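Local coordinates for protein ribokinase, putative (PDB 3B1N) that probably phosphorylates nucleosides as a pfkB-family (ribokinase-like) kinase, binding the nucleoside analogue mizoribine together with ADP, at residues G48-G62 against G250-G262. Residues are numbered along the deposited sequence; the frame is centred on the assembly and turned at random. Where two conformers were deposited one is given.
Sequences GCAGNIAYALNLLGG and GCGDAFRGGLLYG. With MZR (5-hydroxy-1-(beta-D-ribofuranosyl)-1H-imidazole-4-carboxamide), chain F; ADP (adenosine-5'-diphosphate), chain G.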
loop_
_atom_site.group_PDB
_atom_site.type_symbol
_atom_site.label_atom_id
_atom_site.label_comp_id
_atom_site.label_asym_id
_atom_site.label_seq_id
_atom_site.Cartn_x
_atom_site.Cartn_y
_atom_site.Cartn_z
ATOM N N GLY B 48 -5.665 10.001 11.062
ATOM C CA GLY B 48 -5.488 11.383 10.603
ATOM C C GLY B 48 -4.517 12.072 11.540
ATOM O O GLY B 48 -4.478 11.814 12.771
ATOM N N CYS B 49 -3.697 12.928 10.973
ATOM C CA CYS B 49 -2.625 13.558 11.741
ATOM C C CYS B 49 -3.141 14.405 12.899
ATOM O O CYS B 49 -2.588 14.357 13.996
ATOM C CB CYS B 49 -1.769 14.384 10.785
ATOM S SG CYS B 49 -0.920 13.257 9.551
ATOM N N ALA B 50 -4.226 15.152 12.671
ATOM C CA ALA B 50 -4.759 15.959 13.785
ATOM C C ALA B 50 -5.340 15.074 14.853
ATOM O O ALA B 50 -5.191 15.383 16.042
ATOM C CB ALA B 50 -5.807 16.968 13.314
ATOM N N GLY B 51 -6.023 14.004 14.477
ATOM C CA GLY B 51 -6.607 13.115 15.490
ATOM C C GLY B 51 -5.448 12.512 16.305
ATOM O O GLY B 51 -5.531 12.429 17.552
ATOM N N ASN B 52 -4.420 12.039 15.607
ATOM C CA ASN B 52 -3.309 11.357 16.307
ATOM C C ASN B 52 -2.553 12.281 17.246
ATOM O O ASN B 52 -2.249 11.911 18.380
ATOM C CB ASN B 52 -2.333 10.812 15.258
ATOM C CG ASN B 52 -2.974 9.760 14.332
ATOM O OD1 ASN B 52 -4.013 9.161 14.614
ATOM N ND2 ASN B 52 -2.260 9.493 13.237
ATOM N N ILE B 53 -2.259 13.483 16.768
ATOM C CA ILE B 53 -1.456 14.405 17.569
ATOM C C ILE B 53 -2.282 14.853 18.753
ATOM O O ILE B 53 -1.746 14.923 19.865
ATOM C CB ILE B 53 -0.982 15.608 16.704
ATOM C CG1 ILE B 53 0.038 15.152 15.653
ATOM C CG2 ILE B 53 -0.389 16.733 17.626
ATOM C CD1 ILE B 53 0.234 16.184 14.549
ATOM N N ALA B 54 -3.562 15.169 18.515
ATOM C CA ALA B 54 -4.418 15.563 19.643
ATOM C C ALA B 54 -4.560 14.436 20.636
ATOM O O ALA B 54 -4.631 14.682 21.844
ATOM C CB ALA B 54 -5.780 16.012 19.153
ATOM N N TYR B 55 -4.653 13.182 20.172
ATOM C CA TYR B 55 -4.818 12.049 21.100
ATOM C C TYR B 55 -3.595 12.003 22.048
ATOM O O TYR B 55 -3.772 11.799 23.259
ATOM C CB TYR B 55 -4.965 10.748 20.289
ATOM C CG TYR B 55 -5.097 9.518 21.154
ATOM C CD1 TYR B 55 -6.313 9.204 21.756
ATOM C CD2 TYR B 55 -4.004 8.709 21.372
ATOM C CE1 TYR B 55 -6.429 8.101 22.601
ATOM C CE2 TYR B 55 -4.126 7.571 22.197
ATOM C CZ TYR B 55 -5.314 7.299 22.793
ATOM O OH TYR B 55 -5.478 6.195 23.629
ATOM N N ALA B 56 -2.400 12.157 21.496
ATOM C CA ALA B 56 -1.174 12.165 22.296
ATOM C C ALA B 56 -1.154 13.318 23.296
ATOM O O ALA B 56 -0.870 13.094 24.480
ATOM C CB ALA B 56 0.054 12.198 21.413
ATOM N N LEU B 57 -1.540 14.501 22.842
ATOM C CA LEU B 57 -1.523 15.671 23.738
ATOM C C LEU B 57 -2.549 15.436 24.852
ATOM O O LEU B 57 -2.271 15.754 26.034
ATOM C CB LEU B 57 -1.738 16.931 22.922
ATOM C CG LEU B 57 -1.696 18.205 23.763
ATOM C CD1 LEU B 57 -0.329 18.268 24.468
ATOM C CD2 LEU B 57 -1.820 19.352 22.773
ATOM N N ASN B 58 -3.701 14.843 24.526
ATOM C CA ASN B 58 -4.759 14.540 25.491
ATOM C C ASN B 58 -4.328 13.501 26.516
ATOM O O ASN B 58 -4.648 13.609 27.739
ATOM C CB ASN B 58 -6.028 14.108 24.730
ATOM C CG ASN B 58 -7.252 14.078 25.604
ATOM O OD1 ASN B 58 -7.627 15.116 26.180
ATOM N ND2 ASN B 58 -7.859 12.915 25.733
ATOM N N LEU B 59 -3.581 12.480 26.088
ATOM C CA LEU B 59 -3.048 11.497 27.050
ATOM C C LEU B 59 -2.157 12.186 28.074
ATOM O O LEU B 59 -2.082 11.729 29.226
ATOM C CB LEU B 59 -2.168 10.467 26.328
ATOM C CG LEU B 59 -2.868 9.388 25.522
ATOM C CD1 LEU B 59 -1.781 8.587 24.790
ATOM C CD2 LEU B 59 -3.735 8.464 26.399
ATOM N N LEU B 60 -1.470 13.232 27.664
ATOM C CA LEU B 60 -0.509 13.924 28.570
ATOM C C LEU B 60 -1.250 14.916 29.500
ATOM O O LEU B 60 -0.632 15.499 30.407
ATOM C CB LEU B 60 0.579 14.613 27.791
ATOM C CG LEU B 60 1.578 13.636 27.117
ATOM C CD1 LEU B 60 2.357 14.291 26.010
ATOM C CD2 LEU B 60 2.528 13.087 28.261
ATOM N N GLY B 61 -2.552 15.060 29.289
ATOM C CA GLY B 61 -3.351 16.028 30.079
ATOM C C GLY B 61 -3.337 17.436 29.503
ATOM O O GLY B 61 -3.704 18.399 30.208
ATOM N N GLY B 62 -2.949 17.614 28.236
ATOM C CA GLY B 62 -2.976 18.915 27.575
ATOM C C GLY B 62 -4.381 19.168 27.019
ATOM O O GLY B 62 -5.221 18.290 27.085
ATOM N N GLY B 250 1.861 6.341 12.902
ATOM C CA GLY B 250 1.468 7.370 13.855
ATOM C C GLY B 250 2.580 7.635 14.846
ATOM O O GLY B 250 2.365 8.411 15.758
ATOM N N CYS B 251 3.739 6.978 14.723
ATOM C CA CYS B 251 4.816 7.273 15.738
ATOM C C CYS B 251 5.227 8.732 15.717
ATOM O O CYS B 251 5.373 9.339 16.812
ATOM C CB CYS B 251 6.050 6.446 15.482
ATOM S SG CYS B 251 5.915 4.746 16.081
ATOM N N GLY B 252 5.355 9.336 14.519
ATOM C CA GLY B 252 5.745 10.743 14.437
ATOM C C GLY B 252 4.644 11.620 15.064
ATOM O O GLY B 252 4.941 12.656 15.667
ATOM N N ASP B 253 3.378 11.262 14.894
ATOM C CA ASP B 253 2.307 12.074 15.466
ATOM C C ASP B 253 2.301 11.997 16.992
ATOM O O ASP B 253 2.044 13.017 17.675
ATOM C CB ASP B 253 0.970 11.592 14.899
ATOM C CG ASP B 253 0.782 11.995 13.441
ATOM O OD1 ASP B 253 1.445 12.930 12.966
ATOM O OD2 ASP B 253 -0.008 11.336 12.753
ATOM N N ALA B 254 2.560 10.802 17.535
ATOM C CA ALA B 254 2.651 10.657 18.997
ATOM C C ALA B 254 3.799 11.551 19.487
ATOM O O ALA B 254 3.676 12.262 20.507
ATOM C CB ALA B 254 2.873 9.191 19.389
ATOM N N PHE B 255 4.934 11.474 18.804
ATOM C CA PHE B 255 6.108 12.323 19.088
ATOM C C PHE B 255 5.715 13.791 19.073
ATOM O O PHE B 255 6.041 14.550 19.993
ATOM C CB PHE B 255 7.204 11.971 18.043
ATOM C CG PHE B 255 8.507 12.704 18.230
ATOM C CD1 PHE B 255 9.637 12.062 18.782
ATOM C CD2 PHE B 255 8.632 14.021 17.789
ATOM C CE1 PHE B 255 10.861 12.801 18.908
ATOM C CE2 PHE B 255 9.830 14.713 17.898
ATOM C CZ PHE B 255 10.935 14.103 18.482
ATOM N N ARG B 256 5.005 14.215 18.042
ATOM C CA ARG B 256 4.615 15.648 17.969
ATOM C C ARG B 256 3.701 16.043 19.129
ATOM O O ARG B 256 3.858 17.171 19.645
ATOM C CB ARG B 256 3.933 15.912 16.611
ATOM C CG ARG B 256 4.976 16.035 15.517
ATOM C CD ARG B 256 4.347 15.676 14.183
ATOM N NE ARG B 256 5.285 15.744 13.075
ATOM C CZ ARG B 256 6.335 14.925 12.901
ATOM N NH1 ARG B 256 6.683 14.027 13.805
ATOM N NH2 ARG B 256 7.080 15.061 11.842
ATOM N N GLY B 257 2.784 15.189 19.565
ATOM C CA GLY B 257 1.975 15.458 20.785
ATOM C C GLY B 257 2.876 15.720 21.981
ATOM O O GLY B 257 2.659 16.706 22.738
ATOM N N GLY B 258 3.895 14.884 22.171
ATOM C CA GLY B 258 4.783 15.087 23.333
ATOM C C GLY B 258 5.586 16.356 23.194
ATOM O O GLY B 258 5.810 17.075 24.198
ATOM N N LEU B 259 6.068 16.629 22.000
ATOM C CA LEU B 259 6.813 17.870 21.772
ATOM C C LEU B 259 5.946 19.082 22.085
ATOM O O LEU B 259 6.423 20.003 22.776
ATOM C CB LEU B 259 7.310 17.917 20.347
ATOM C CG LEU B 259 8.540 18.787 20.203
ATOM C CD1 LEU B 259 9.755 18.034 20.745
ATOM C CD2 LEU B 259 8.739 19.122 18.724
ATOM N N LEU B 260 4.697 19.102 21.599
ATOM C CA LEU B 260 3.787 20.231 21.834
ATOM C C LEU B 260 3.552 20.386 23.352
ATOM O O LEU B 260 3.524 21.523 23.852
ATOM C CB LEU B 260 2.424 20.043 21.132
ATOM C CG LEU B 260 2.506 20.201 19.631
ATOM C CD1 LEU B 260 1.216 19.584 19.082
ATOM C CD2 LEU B 260 2.559 21.717 19.317
ATOM N N TYR B 261 3.387 19.282 24.079
ATOM C CA TYR B 261 3.160 19.385 25.527
ATOM C C TYR B 261 4.410 20.010 26.171
ATOM O O TYR B 261 4.291 20.924 27.027
ATOM C CB TYR B 261 2.939 17.977 26.115
ATOM C CG TYR B 261 2.632 18.015 27.581
ATOM C CD1 TYR B 261 1.340 18.231 28.018
ATOM C CD2 TYR B 261 3.668 17.877 28.518
ATOM C CE1 TYR B 261 1.033 18.265 29.350
ATOM C CE2 TYR B 261 3.373 17.922 29.886
ATOM C CZ TYR B 261 2.053 18.114 30.272
ATOM O OH TYR B 261 1.749 18.148 31.634
ATOM N N GLY B 262 5.597 19.546 25.769
ATOM C CA GLY B 262 6.852 20.079 26.349
ATOM C C GLY B 262 6.977 21.581 26.045
ATOM O O GLY B 262 7.330 22.372 26.945
HETATM N N1 MZR F . -2.696 13.950 4.017
HETATM O O3 MZR F . -3.069 12.851 6.554
HETATM C C4 MZR F . -2.484 11.751 5.891
HETATM C C5 MZR F . -2.055 11.727 4.511
HETATM C C6 MZR F . -2.176 12.827 3.552
HETATM O O6 MZR F . -1.783 12.583 2.391
HETATM N N7 MZR F . -1.567 10.464 4.361
HETATM C C8 MZR F . -1.687 9.811 5.539
HETATM N N9 MZR F . -2.257 10.595 6.500
HETATM C "C1'" MZR F . -2.497 10.241 7.909
HETATM C "C2'" MZR F . -3.156 8.903 8.194
HETATM O "O2'" MZR F . -4.553 9.158 8.293
HETATM C "C3'" MZR F . -2.443 8.454 9.494
HETATM O "O3'" MZR F . -3.269 8.281 10.648
HETATM C "C4'" MZR F . -1.398 9.509 9.742
HETATM O "O4'" MZR F . -1.195 10.086 8.466
HETATM C "C5'" MZR F . -0.114 8.903 10.260
HETATM O "O5'" MZR F . 0.796 10.011 10.491
HETATM P PB ADP G . 7.131 9.028 11.341
HETATM O O1B ADP G . 7.760 8.542 10.043
HETATM O O2B ADP G . 6.769 10.476 11.212
HETATM O O3B ADP G . 6.039 8.260 11.997
HETATM P PA ADP G . 9.553 8.130 12.866
HETATM O O1A ADP G . 9.464 6.740 12.218
HETATM O O2A ADP G . 10.790 8.954 12.677
HETATM O O3A ADP G . 8.388 9.101 12.422
HETATM O "O5'" ADP G . 9.253 7.797 14.364
HETATM C "C5'" ADP G . 9.063 8.917 15.235
HETATM C "C4'" ADP G . 9.607 8.685 16.637
HETATM O "O4'" ADP G . 8.928 7.555 17.226
HETATM C "C3'" ADP G . 11.113 8.330 16.682
HETATM O "O3'" ADP G . 11.929 9.510 16.628
HETATM C "C2'" ADP G . 11.169 7.507 17.944
HETATM O "O2'" ADP G . 11.261 8.377 19.093
HETATM C "C1'" ADP G . 9.850 6.787 17.992
HETATM N N9 ADP G . 9.992 5.467 17.318
HETATM C C8 ADP G . 9.775 5.129 16.006
HETATM N N7 ADP G . 10.083 3.806 15.806
HETATM C C5 ADP G . 10.560 3.341 16.950
HETATM C C6 ADP G . 11.095 2.059 17.404
HETATM N N6 ADP G . 11.152 1.038 16.503
HETATM N N1 ADP G . 11.490 1.945 18.658
HETATM C C2 ADP G . 11.427 2.971 19.541
HETATM N N3 ADP G . 10.927 4.165 19.195
HETATM C C4 ADP G . 10.518 4.409 17.950
HETATM O O HOH W 1 -0.888 18.681 32.256
#
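With CG beside the backbone N on both residues (chi1 -62° for Asn52, and much the same for Asp253), the amide and the carboxylate are brought together between the N-terminal turns of helices 49-59 and 251-262. Asn52 ND2 donates to Asp253 OD2 at 2.9 Å along a nearly straight path (168°), the oxygen lying in the amide plane and receiving on its anti lone pair. Two further bonds converge here: the mizoribine O5' hydroxyl donates to Asp253 OD2 at 2.7 Å, and Asn52 ND2 also donates to ligand O3'. Asn52 OD1 accepts a bond from Gln290 NE2, which helps fix the rotation of the amide. In the ribokinase fold, the glycine-rich start of such a helix carries an aspartate thought to act as catalytic base on the 5'-hydroxyl; Asp253 matches that role in position, and Gly252 N meets the ADP beta-phosphate through O3B at 2.8 Å. Behind the site the helix axes approach to 7.4 Å at a crossing angle of -48°. The two backbones come this close at Gly257, whose CA lies 3.8 Å from Ala56 CB. Ile53 fits as a knob among Asp253, Arg256, Gly257 and Leu260, and its CG2 branch reaches Leu260 CD1 at 3.6 Å. Strands 3-6 and 138-141 border this layer through Ile5 and Ile140. Near the C-terminal end of helix 49-59, Leu60 CB makes a CH-pi contact over one face of the Tyr261 ring, 4.0 Å from its centroid, while Leu57 CD1 sits at the ring edge and a water binds Tyr261 OH.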